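Local coordinates for protein putative amidohydrolase/peptidase (Burkholderia cenocepacia, PDB 4WJB) that is probably a zinc-dependent hydrolase of the peptidase M20 family, thought to cleave carbon-nitrogen bonds other than peptide bonds, at residues Arg23-Leu28 with Ile401-Ala406; Gly108-Leu113 with Leu202-Gly207; Lys215-Val220 with Ile385-Val390. All blocks are in the same frame, centred on the assembly; numbering follows the deposited sequence.

Contact 1 of 3, residues Arg23-Leu28 with Ile401-Ala406; sequences RLWASL and ITPEWA
Trp25 lays the six-membered half of its indole against Pro403 and is the main contributor to the contact between helix 21-31 and the start of helix 403-421, with Ala406 and Ile401 at its edge. The indole is thrown across the gap because CG stands opposite the backbone nitrogen (chi1 -170°), which sends the ring outward from its helix toward the facing segment. Followed from CB, the Trp25 side chain reaches its first partner at the fused bond, where CD2 and CE2 both lie about 4.1 Å from Pro403 CG; CZ2 is near the same carbon. CE3 of Trp25 approaches Pro403 CA at 3.7 Å and has the CB of Ala406, a methyl at the ring edge, as its next neighbour. CZ3 lies 3.6 Å from Pro403 N, close to the peptide that joins Thr402 to the proline. At the far corner, CH2 of Trp25 comes within 3.6 Å of Ile401 O, a carbonyl oxygen lying in the plane of the indole, while CD of Pro403 sits over the face. The centre of the six-membered ring is taken by Pro403 CG in a CH-pi contact, 3.8 Å from the centroid and only 4° off the ring normal.

Beside this pair, CD2 of Leu24 meets Ala406 O at 3.4 Å and Leu28 touches the same alanine's methyl with its CD1, so Ala406 is packed by three residues of helix 21-31. The proline is the first residue of its helix. Just before it, Thr402 is the N-cap: its OG1 accepts a nearly straight bond from Trp405 N (3.1 Å, 169°), which fixes the first turn that the indole leans on. Tyr106 also packs on both Trp25 and Ile401. The arrangement is a Trp-Pro CH-pi contact at the N-terminal first turn of helix 403-421, next to its threonine N-cap, joining the first modelled helix to the last.

Contact 2 of 3, residues Gly108-Leu113 with Leu202-Gly207; sequences GIYGVL and LHIEQG. With ZN (zinc ion), chain E.
His203 binds the zinc ion through NE2 at 2.2 Å, and the same nitrogen lies 3.5 Å from Gly108 N, at the N-cap of helix 109-124. Asp107, His96 and a water complete the zinc shell. His203 ND1 donates to Ile204 O in a nearly straight bond (2.8 Å, 176°) that lies in the ring plane and uses a carbonyl lone pair. This holds the imidazole with NE2 toward the zinc and would probably make NE2 a stronger ligand.

The main side-chain contact is between Tyr110 and Leu202: CG of Leu202 is 3.5 Å from Tyr110 CE2, and its CD2 lies over the ring face, 27° off the normal. Ile204 CG2 approaches Tyr110 CD2, and Tyr110 OH bonds to Ala406 O.

Helix and strand share no direct hydrogen bond; waters join their backbones instead. One donates to both Gly108 O and Leu202 O, another accepts from Gly108 N and Ile204 N, and a third links Gly111 O to Leu202 N. Gly111 CA is 3.1 Å from Leu202 O.

A metal histidine at the end of a strand, beside the helix that follows the zinc aspartate, is characteristic of the M20 zinc site.

Contact 3 of 3, residues Lys215-Val220 with Ile385-Val390; sequences KTIGVV and IFVPCV
Phe386 and Val220 meet with the valine methyl set squarely over the aromatic face: CG2 of Val220 stands 3.6 Å from the centroid of the Phe386 ring, 10° off its normal. All six ring carbons are within about 4.1 Å of that one methyl, so the contact is a centred CH-pi interaction. Val220 presents this branch because its other methyl, CG1, is anti to the backbone N (chi1 -174°), which leaves CG2 beside that nitrogen. On its way to the ring, the CB of Phe386 passes alongside Gly218, with the glycine CA 3.9 Å away.

The backbones under these groups run antiparallel. Gly218 and Phe386 form a hydrogen-bonded pair: Gly218 N gives to Phe386 O at 2.8 Å, and Phe386 N gives to Gly218 O at 2.9 Å, both bonds nearly straight. Val219 and Ile385 make the neighbouring non-hydrogen-bonded pair. Here strand 382-387 joins strand 217-234 within the catalytic-domain sheet of the M20 family, and strand 198-204 lies along its other side.

On the face with Ile385, the aliphatic chains meet at the ends of their branches. Ile217 CG2 touches Ile385 CG2 at 4.2 Å, and its CD1 reaches CG1 of Val387; Val412 of helix 403-421 packs against both isoleucines. Farther along, past the paired residues, the ring of Pro388 abuts backbone oxygens, with CD 3.1 Å from Thr216 O and CG near Lys215 O. A proline has no N-H to offer, and Thr216 O is buried without a hydrogen-bond partner in the model. Phe386 also leans on Ser367 and Glu205, on the face opposite Ile385, with its side chain about 8 Å from the zinc ion.

From the N terminus, helix 21-31 supplies the first half of contact 1, which is closed only by Ile401-Ala406, so that contact closes a loop holding the other two. Within it, contact 2 closes between helix 109-124 and strand 198-204; contact 3 opens only afterward, at 215-220, and closes at 385-390. The two inner loops therefore follow in series and neither crosses the other. They meet in space because strands 198-204 and 382-387 are sheet neighbours, with probable backbone bonds from His203 to Ile385 and Glu205 to Val387. Contact 1 reaches contact 2 where helix 21-31 packs on helix 109-124, and contact 3 where Trp405 packs on Pro388.

Contact 1 of 3, residues Arg23-Leu28 with Ile401-Ala406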
loop_
_atom_site.group_PDB
_atom_site.type_symbol
_atom_site.label_atom_id
_atom_site.label_comp_id
_atom_site.label_asym_id
_atom_site.label_seq_id
_atom_site.Cartn_x
_atom_site.Cartn_y
_atom_site.Cartn_z
ATOM N N ARG A 23 -38.803 -30.787 -8.238
ATOM C CA ARG A 23 -38.062 -31.909 -7.661
ATOM C C ARG A 23 -36.603 -31.525 -7.439
ATOM O O ARG A 23 -36.036 -31.755 -6.364
ATOM C CB ARG A 23 -38.165 -33.139 -8.573
ATOM C CG ARG A 23 -37.484 -34.393 -8.052
ATOM C CD ARG A 23 -37.844 -35.598 -8.918
ATOM N NE ARG A 23 -37.381 -35.448 -10.297
ATOM C CZ ARG A 23 -37.823 -36.174 -11.322
ATOM N NH1 ARG A 23 -38.757 -37.106 -11.136
ATOM N NH2 ARG A 23 -37.340 -35.960 -12.539
ATOM N N LEU A 24 -35.994 -30.934 -8.462
ATOM C CA LEU A 24 -34.619 -30.470 -8.358
ATOM C C LEU A 24 -34.476 -29.443 -7.238
ATOM O O LEU A 24 -33.512 -29.479 -6.475
ATOM C CB LEU A 24 -34.157 -29.870 -9.683
ATOM C CG LEU A 24 -32.851 -29.073 -9.636
ATOM C CD1 LEU A 24 -31.656 -29.997 -9.440
ATOM C CD2 LEU A 24 -32.698 -28.256 -10.896
ATOM N N TRP A 25 -35.444 -28.535 -7.136
ATOM C CA TRP A 25 -35.392 -27.488 -6.117
ATOM C C TRP A 25 -35.515 -28.088 -4.724
ATOM O O TRP A 25 -34.818 -27.680 -3.800
ATOM C CB TRP A 25 -36.494 -26.455 -6.334
ATOM C CG TRP A 25 -36.344 -25.251 -5.461
ATOM C CD1 TRP A 25 -37.024 -24.976 -4.309
ATOM C CD2 TRP A 25 -35.442 -24.158 -5.666
ATOM N NE1 TRP A 25 -36.604 -23.770 -3.787
ATOM C CE2 TRP A 25 -35.632 -23.249 -4.604
ATOM C CE3 TRP A 25 -34.495 -23.856 -6.648
ATOM C CZ2 TRP A 25 -34.912 -22.067 -4.496
ATOM C CZ3 TRP A 25 -33.776 -22.676 -6.538
ATOM C CH2 TRP A 25 -33.988 -21.798 -5.469
ATOM N N ALA A 26 -36.403 -29.067 -4.584
ATOM C CA ALA A 26 -36.579 -29.754 -3.313
ATOM C C ALA A 26 -35.282 -30.442 -2.878
ATOM O O ALA A 26 -34.933 -30.425 -1.696
ATOM C CB ALA A 26 -37.720 -30.762 -3.410
ATOM N N SER A 27 -34.560 -31.027 -3.830
ATOM C CA SER A 27 -33.315 -31.716 -3.508
ATOM C C SER A 27 -32.245 -30.717 -3.048
ATOM O O SER A 27 -31.437 -31.021 -2.171
ATOM C CB SER A 27 -32.812 -32.535 -4.707
ATOM O OG SER A 27 -32.227 -31.713 -5.705
ATOM N N LEU A 28 -32.257 -29.522 -3.627
ATOM C CA LEU A 28 -31.319 -28.467 -3.231
ATOM C C LEU A 28 -31.636 -27.929 -1.832
ATOM O O LEU A 28 -30.732 -27.708 -1.021
ATOM C CB LEU A 28 -31.333 -27.330 -4.257
ATOM C CG LEU A 28 -30.682 -27.674 -5.600
ATOM C CD1 LEU A 28 -31.100 -26.685 -6.684
ATOM C CD2 LEU A 28 -29.168 -27.712 -5.461
ATOM N N ILE A 401 -29.516 -18.467 -6.458
ATOM C CA ILE A 401 -30.099 -18.541 -7.791
ATOM C C ILE A 401 -31.617 -18.657 -7.658
ATOM O O ILE A 401 -32.133 -18.985 -6.589
ATOM C CB ILE A 401 -29.555 -19.734 -8.600
ATOM C CG1 ILE A 401 -29.999 -21.062 -7.965
ATOM C CG2 ILE A 401 -28.032 -19.642 -8.732
ATOM C CD1 ILE A 401 -29.451 -22.282 -8.653
ATOM N N THR A 402 -32.330 -18.372 -8.740
ATOM C CA THR A 402 -33.777 -18.536 -8.768
ATOM C C THR A 402 -34.138 -19.963 -9.193
ATOM O O THR A 402 -33.343 -20.633 -9.851
ATOM C CB THR A 402 -34.431 -17.541 -9.735
ATOM O OG1 THR A 402 -34.095 -17.907 -11.079
ATOM C CG2 THR A 402 -33.949 -16.109 -9.454
ATOM N N PRO A 403 -35.336 -20.435 -8.816
ATOM C CA PRO A 403 -35.828 -21.718 -9.331
ATOM C C PRO A 403 -35.784 -21.799 -10.861
ATOM O O PRO A 403 -35.423 -22.834 -11.416
ATOM C CB PRO A 403 -37.268 -21.764 -8.820
ATOM C CG PRO A 403 -37.232 -20.971 -7.558
ATOM C CD PRO A 403 -36.236 -19.869 -7.792
ATOM N N GLU A 404 -36.141 -20.706 -11.525
ATOM C CA GLU A 404 -36.132 -20.645 -12.984
ATOM C C GLU A 404 -34.742 -20.931 -13.550
ATOM O O GLU A 404 -34.589 -21.759 -14.451
ATOM C CB GLU A 404 -36.629 -19.276 -13.462
ATOM C CG GLU A 404 -38.131 -19.062 -13.287
ATOM C CD GLU A 404 -38.571 -19.085 -11.829
ATOM O OE1 GLU A 404 -37.773 -18.679 -10.955
ATOM O OE2 GLU A 404 -39.708 -19.524 -11.554
ATOM N N TRP A 405 -33.732 -20.257 -13.007
ATOM C CA TRP A 405 -32.348 -20.487 -13.409
ATOM C C TRP A 405 -31.902 -21.912 -13.092
ATOM O O TRP A 405 -31.236 -22.550 -13.904
ATOM C CB TRP A 405 -31.404 -19.497 -12.715
ATOM C CG TRP A 405 -31.640 -18.066 -13.072
ATOM C CD1 TRP A 405 -32.388 -17.585 -14.106
ATOM C CD2 TRP A 405 -31.125 -16.926 -12.381
ATOM N NE1 TRP A 405 -32.367 -16.206 -14.104
ATOM C CE2 TRP A 405 -31.601 -15.778 -13.050
ATOM C CE3 TRP A 405 -30.306 -16.763 -11.261
ATOM C CZ2 TRP A 405 -31.281 -14.485 -12.637
ATOM C CZ3 TRP A 405 -29.991 -15.478 -10.848
ATOM C CH2 TRP A 405 -30.478 -14.355 -11.535
ATOM N N ALA A 406 -32.248 -22.394 -11.903
ATOM C CA ALA A 406 -31.860 -23.744 -11.496
ATOM C C ALA A 406 -32.399 -24.779 -12.479
ATOM O O ALA A 406 -31.670 -25.665 -12.920
ATOM C CB ALA A 406 -32.352 -24.043 -10.093
#

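Contact 2 of 3, residues Gly108-Leu113 with Leu202-Gly207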
loop_
_atom_site.group_PDB
_atom_site.type_symbol
_atom_site.label_atom_id
_atom_site.label_comp_id
_atom_site.label_asym_id
_atom_site.label_seq_id
_atom_site.Cartn_x
_atom_site.Cartn_y
_atom_site.Cartn_z
ATOM N N GLY A 108 -21.056 -25.754 -6.316
ATOM C CA GLY A 108 -20.775 -27.174 -6.424
ATOM C C GLY A 108 -21.968 -28.120 -6.370
ATOM O O GLY A 108 -22.166 -28.942 -7.267
ATOM N N ILE A 109 -22.749 -28.033 -5.300
ATOM C CA ILE A 109 -23.820 -29.000 -5.062
ATOM C C ILE A 109 -24.906 -28.930 -6.145
ATOM O O ILE A 109 -25.577 -29.923 -6.431
ATOM C CB ILE A 109 -24.449 -28.789 -3.660
ATOM C CG1 ILE A 109 -25.393 -29.941 -3.302
ATOM C CG2 ILE A 109 -25.139 -27.435 -3.563
ATOM C CD1 ILE A 109 -24.685 -31.279 -3.167
ATOM N N TYR A 110 -25.054 -27.761 -6.761
ATOM C CA TYR A 110 -26.023 -27.572 -7.832
ATOM C C TYR A 110 -25.698 -28.484 -9.017
ATOM O O TYR A 110 -26.592 -29.096 -9.601
ATOM C CB TYR A 110 -26.061 -26.096 -8.256
ATOM C CG TYR A 110 -26.876 -25.821 -9.503
ATOM C CD1 TYR A 110 -28.189 -26.266 -9.619
ATOM C CD2 TYR A 110 -26.335 -25.107 -10.559
ATOM C CE1 TYR A 110 -28.931 -26.015 -10.763
ATOM C CE2 TYR A 110 -27.068 -24.842 -11.699
ATOM C CZ TYR A 110 -28.362 -25.299 -11.800
ATOM O OH TYR A 110 -29.080 -25.038 -12.943
ATOM N N GLY A 111 -24.414 -28.601 -9.345
ATOM C CA GLY A 111 -23.981 -29.477 -10.418
ATOM C C GLY A 111 -24.177 -30.952 -10.105
ATOM O O GLY A 111 -24.505 -31.742 -10.990
ATOM N N VAL A 112 -23.976 -31.322 -8.845
ATOM C CA VAL A 112 -24.164 -32.701 -8.404
ATOM C C VAL A 112 -25.635 -33.110 -8.483
ATOM O O VAL A 112 -25.977 -34.144 -9.063
ATOM C CB VAL A 112 -23.662 -32.904 -6.959
ATOM C CG1 VAL A 112 -23.991 -34.308 -6.467
ATOM C CG2 VAL A 112 -22.163 -32.628 -6.869
ATOM N N LEU A 113 -26.502 -32.289 -7.900
ATOM C CA LEU A 113 -27.935 -32.563 -7.895
ATOM C C LEU A 113 -28.561 -32.346 -9.273
ATOM O O LEU A 113 -29.585 -32.950 -9.600
ATOM C CB LEU A 113 -28.632 -31.702 -6.845
ATOM C CG LEU A 113 -28.213 -32.079 -5.421
ATOM C CD1 LEU A 113 -28.932 -31.225 -4.381
ATOM C CD2 LEU A 113 -28.463 -33.565 -5.177
ATOM N N LEU A 202 -22.197 -28.562 -14.595
ATOM C CA LEU A 202 -23.139 -27.469 -14.402
ATOM C C LEU A 202 -22.751 -26.691 -13.144
ATOM O O LEU A 202 -22.524 -27.297 -12.108
ATOM C CB LEU A 202 -24.560 -28.035 -14.295
ATOM C CG LEU A 202 -25.721 -27.125 -13.912
ATOM C CD1 LEU A 202 -25.941 -26.051 -14.967
ATOM C CD2 LEU A 202 -26.978 -27.961 -13.707
ATOM N N HIS A 203 -22.654 -25.364 -13.230
ATOM C CA HIS A 203 -22.164 -24.566 -12.103
ATOM C C HIS A 203 -22.704 -23.136 -12.189
ATOM O O HIS A 203 -22.935 -22.611 -13.280
ATOM C CB HIS A 203 -20.619 -24.560 -12.084
ATOM C CG HIS A 203 -20.006 -24.308 -10.732
ATOM N ND1 HIS A 203 -19.964 -23.056 -10.150
ATOM C CD2 HIS A 203 -19.367 -25.139 -9.871
ATOM C CE1 HIS A 203 -19.351 -23.134 -8.981
ATOM N NE2 HIS A 203 -18.977 -24.387 -8.785
ATOM N N ILE A 204 -22.921 -22.505 -11.041
ATOM C CA ILE A 204 -23.284 -21.096 -11.035
ATOM C C ILE A 204 -22.089 -20.285 -11.526
ATOM O O ILE A 204 -20.938 -20.717 -11.389
ATOM C CB ILE A 204 -23.709 -20.612 -9.642
ATOM C CG1 ILE A 204 -22.533 -20.701 -8.668
ATOM C CG2 ILE A 204 -24.894 -21.428 -9.139
ATOM C CD1 ILE A 204 -22.770 -19.982 -7.359
ATOM N N GLU A 205 -22.357 -19.118 -12.100
ATOM C CA GLU A 205 -21.296 -18.317 -12.704
ATOM C C GLU A 205 -20.237 -17.852 -11.700
ATOM O O GLU A 205 -19.048 -17.839 -12.025
ATOM C CB GLU A 205 -21.873 -17.087 -13.416
ATOM C CG GLU A 205 -20.778 -16.204 -14.022
ATOM C CD GLU A 205 -21.283 -14.865 -14.524
ATOM O OE1 GLU A 205 -22.485 -14.747 -14.852
ATOM O OE2 GLU A 205 -20.461 -13.930 -14.595
ATOM N N GLN A 206 -20.680 -17.481 -10.497
ATOM C CA GLN A 206 -19.829 -16.838 -9.484
ATOM C C GLN A 206 -19.372 -15.468 -9.984
ATOM O O GLN A 206 -18.290 -14.978 -9.641
ATOM C CB GLN A 206 -18.621 -17.709 -9.112
ATOM C CG GLN A 206 -18.980 -19.105 -8.596
ATOM C CD GLN A 206 -17.757 -19.907 -8.166
ATOM O OE1 GLN A 206 -16.796 -20.044 -8.925
ATOM N NE2 GLN A 206 -17.788 -20.438 -6.941
ATOM N N GLY A 207 -20.227 -14.855 -10.796
ATOM C CA GLY A 207 -19.974 -13.544 -11.365
ATOM C C GLY A 207 -21.291 -12.988 -11.864
ATOM O O GLY A 207 -22.301 -13.695 -11.859
HETATM ZN ZN ZN E . -17.638 -24.698 -7.125
HETATM O O HOH W 1 -21.877 -27.065 -9.493
HETATM O O HOH W 2 -22.594 -24.432 -8.751
HETATM O O HOH W 3 -23.070 -31.249 -13.404
HETATM O O HOH W 4 -16.227 -25.394 -8.530
#

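Contact 3 of 3, residues Lys215-Val220 with Ile385-Val390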
loop_
_atom_site.group_PDB
_atom_site.type_symbol
_atom_site.label_atom_id
_atom_site.label_comp_id
_atom_site.label_asym_id
_atom_site.label_seq_id
_atom_site.Cartn_x
_atom_site.Cartn_y
_atom_site.Cartn_z
ATOM N N LYS A 215 -29.050 -12.981 -19.560
ATOM C CA LYS A 215 -28.949 -14.272 -20.225
ATOM C C LYS A 215 -28.995 -15.379 -19.187
ATOM O O LYS A 215 -28.336 -15.302 -18.153
ATOM C CB LYS A 215 -27.664 -14.365 -21.052
ATOM C CG LYS A 215 -27.569 -13.340 -22.176
ATOM C CD LYS A 215 -28.791 -13.415 -23.079
ATOM C CE LYS A 215 -28.679 -12.455 -24.252
ATOM N NZ LYS A 215 -27.562 -12.832 -25.158
ATOM N N THR A 216 -29.786 -16.407 -19.469
ATOM C CA THR A 216 -29.997 -17.487 -18.519
ATOM C C THR A 216 -28.864 -18.512 -18.548
ATOM O O THR A 216 -28.453 -19.022 -17.508
ATOM C CB THR A 216 -31.339 -18.189 -18.793
ATOM O OG1 THR A 216 -32.407 -17.239 -18.665
ATOM C CG2 THR A 216 -31.563 -19.324 -17.817
ATOM N N ILE A 217 -28.358 -18.813 -19.739
ATOM C CA ILE A 217 -27.367 -19.873 -19.889
ATOM C C ILE A 217 -26.017 -19.365 -20.374
ATOM O O ILE A 217 -25.925 -18.707 -21.406
ATOM C CB ILE A 217 -27.853 -20.954 -20.873
ATOM C CG1 ILE A 217 -29.124 -21.635 -20.346
ATOM C CG2 ILE A 217 -26.742 -21.962 -21.142
ATOM C CD1 ILE A 217 -28.968 -22.276 -18.972
ATOM N N GLY A 218 -24.965 -19.684 -19.630
ATOM C CA GLY A 218 -23.618 -19.382 -20.069
ATOM C C GLY A 218 -22.981 -20.580 -20.746
ATOM O O GLY A 218 -22.747 -21.613 -20.111
ATOM N N VAL A 219 -22.718 -20.448 -22.042
ATOM C CA VAL A 219 -21.968 -21.454 -22.784
ATOM C C VAL A 219 -20.477 -21.239 -22.531
ATOM O O VAL A 219 -19.860 -20.353 -23.129
ATOM C CB VAL A 219 -22.255 -21.378 -24.295
ATOM C CG1 VAL A 219 -21.461 -22.437 -25.044
ATOM C CG2 VAL A 219 -23.746 -21.521 -24.567
ATOM N N VAL A 220 -19.898 -22.037 -21.639
ATOM C CA VAL A 220 -18.508 -21.837 -21.239
ATOM C C VAL A 220 -17.550 -22.348 -22.309
ATOM O O VAL A 220 -17.556 -23.532 -22.653
ATOM C CB VAL A 220 -18.199 -22.528 -19.908
ATOM C CG1 VAL A 220 -16.790 -22.171 -19.439
ATOM C CG2 VAL A 220 -19.233 -22.139 -18.863
ATOM N N ILE A 385 -21.534 -25.597 -18.197
ATOM C CA ILE A 385 -22.780 -24.858 -18.327
ATOM C C ILE A 385 -22.928 -23.939 -17.119
ATOM O O ILE A 385 -22.898 -24.411 -15.979
ATOM C CB ILE A 385 -23.996 -25.807 -18.403
ATOM C CG1 ILE A 385 -23.824 -26.819 -19.537
ATOM C CG2 ILE A 385 -25.286 -25.006 -18.574
ATOM C CD1 ILE A 385 -24.722 -28.054 -19.405
ATOM N N PHE A 386 -23.060 -22.636 -17.364
ATOM C CA PHE A 386 -23.266 -21.662 -16.294
ATOM C C PHE A 386 -24.721 -21.213 -16.212
ATOM O O PHE A 386 -25.400 -21.085 -17.230
ATOM C CB PHE A 386 -22.381 -20.421 -16.490
ATOM C CG PHE A 386 -20.965 -20.580 -15.997
ATOM C CD1 PHE A 386 -20.533 -21.771 -15.437
ATOM C CD2 PHE A 386 -20.066 -19.530 -16.101
ATOM C CE1 PHE A 386 -19.231 -21.914 -14.988
ATOM C CE2 PHE A 386 -18.760 -19.665 -15.650
ATOM C CZ PHE A 386 -18.345 -20.861 -15.093
ATOM N N VAL A 387 -25.190 -20.980 -14.989
ATOM C CA VAL A 387 -26.416 -20.221 -14.750
ATOM C C VAL A 387 -26.020 -18.943 -14.009
ATOM O O VAL A 387 -24.939 -18.886 -13.420
ATOM C CB VAL A 387 -27.454 -21.011 -13.923
ATOM C CG1 VAL A 387 -27.953 -22.222 -14.700
ATOM C CG2 VAL A 387 -26.874 -21.412 -12.572
ATOM N N PRO A 388 -26.883 -17.912 -14.034
ATOM C CA PRO A 388 -26.491 -16.688 -13.330
ATOM C C PRO A 388 -26.581 -16.865 -11.821
ATOM O O PRO A 388 -27.145 -17.849 -11.345
ATOM C CB PRO A 388 -27.516 -15.646 -13.814
ATOM C CG PRO A 388 -28.293 -16.317 -14.935
ATOM C CD PRO A 388 -28.203 -17.778 -14.673
ATOM N N CYS A 389 -26.018 -15.926 -11.072
ATOM C CA CYS A 389 -26.304 -15.864 -9.650
ATOM C C CYS A 389 -26.559 -14.415 -9.275
ATOM O O CYS A 389 -26.025 -13.502 -9.904
ATOM C CB CYS A 389 -25.170 -16.474 -8.822
ATOM S SG CYS A 389 -23.509 -15.906 -9.231
ATOM N N VAL A 390 -27.409 -14.212 -8.274
ATOM C CA VAL A 390 -27.805 -12.871 -7.858
ATOM C C VAL A 390 -26.600 -12.043 -7.433
ATOM O O VAL A 390 -25.820 -12.467 -6.580
ATOM C CB VAL A 390 -28.816 -12.923 -6.701
ATOM C CG1 VAL A 390 -29.310 -11.526 -6.369
ATOM C CG2 VAL A 390 -29.975 -13.832 -7.063
#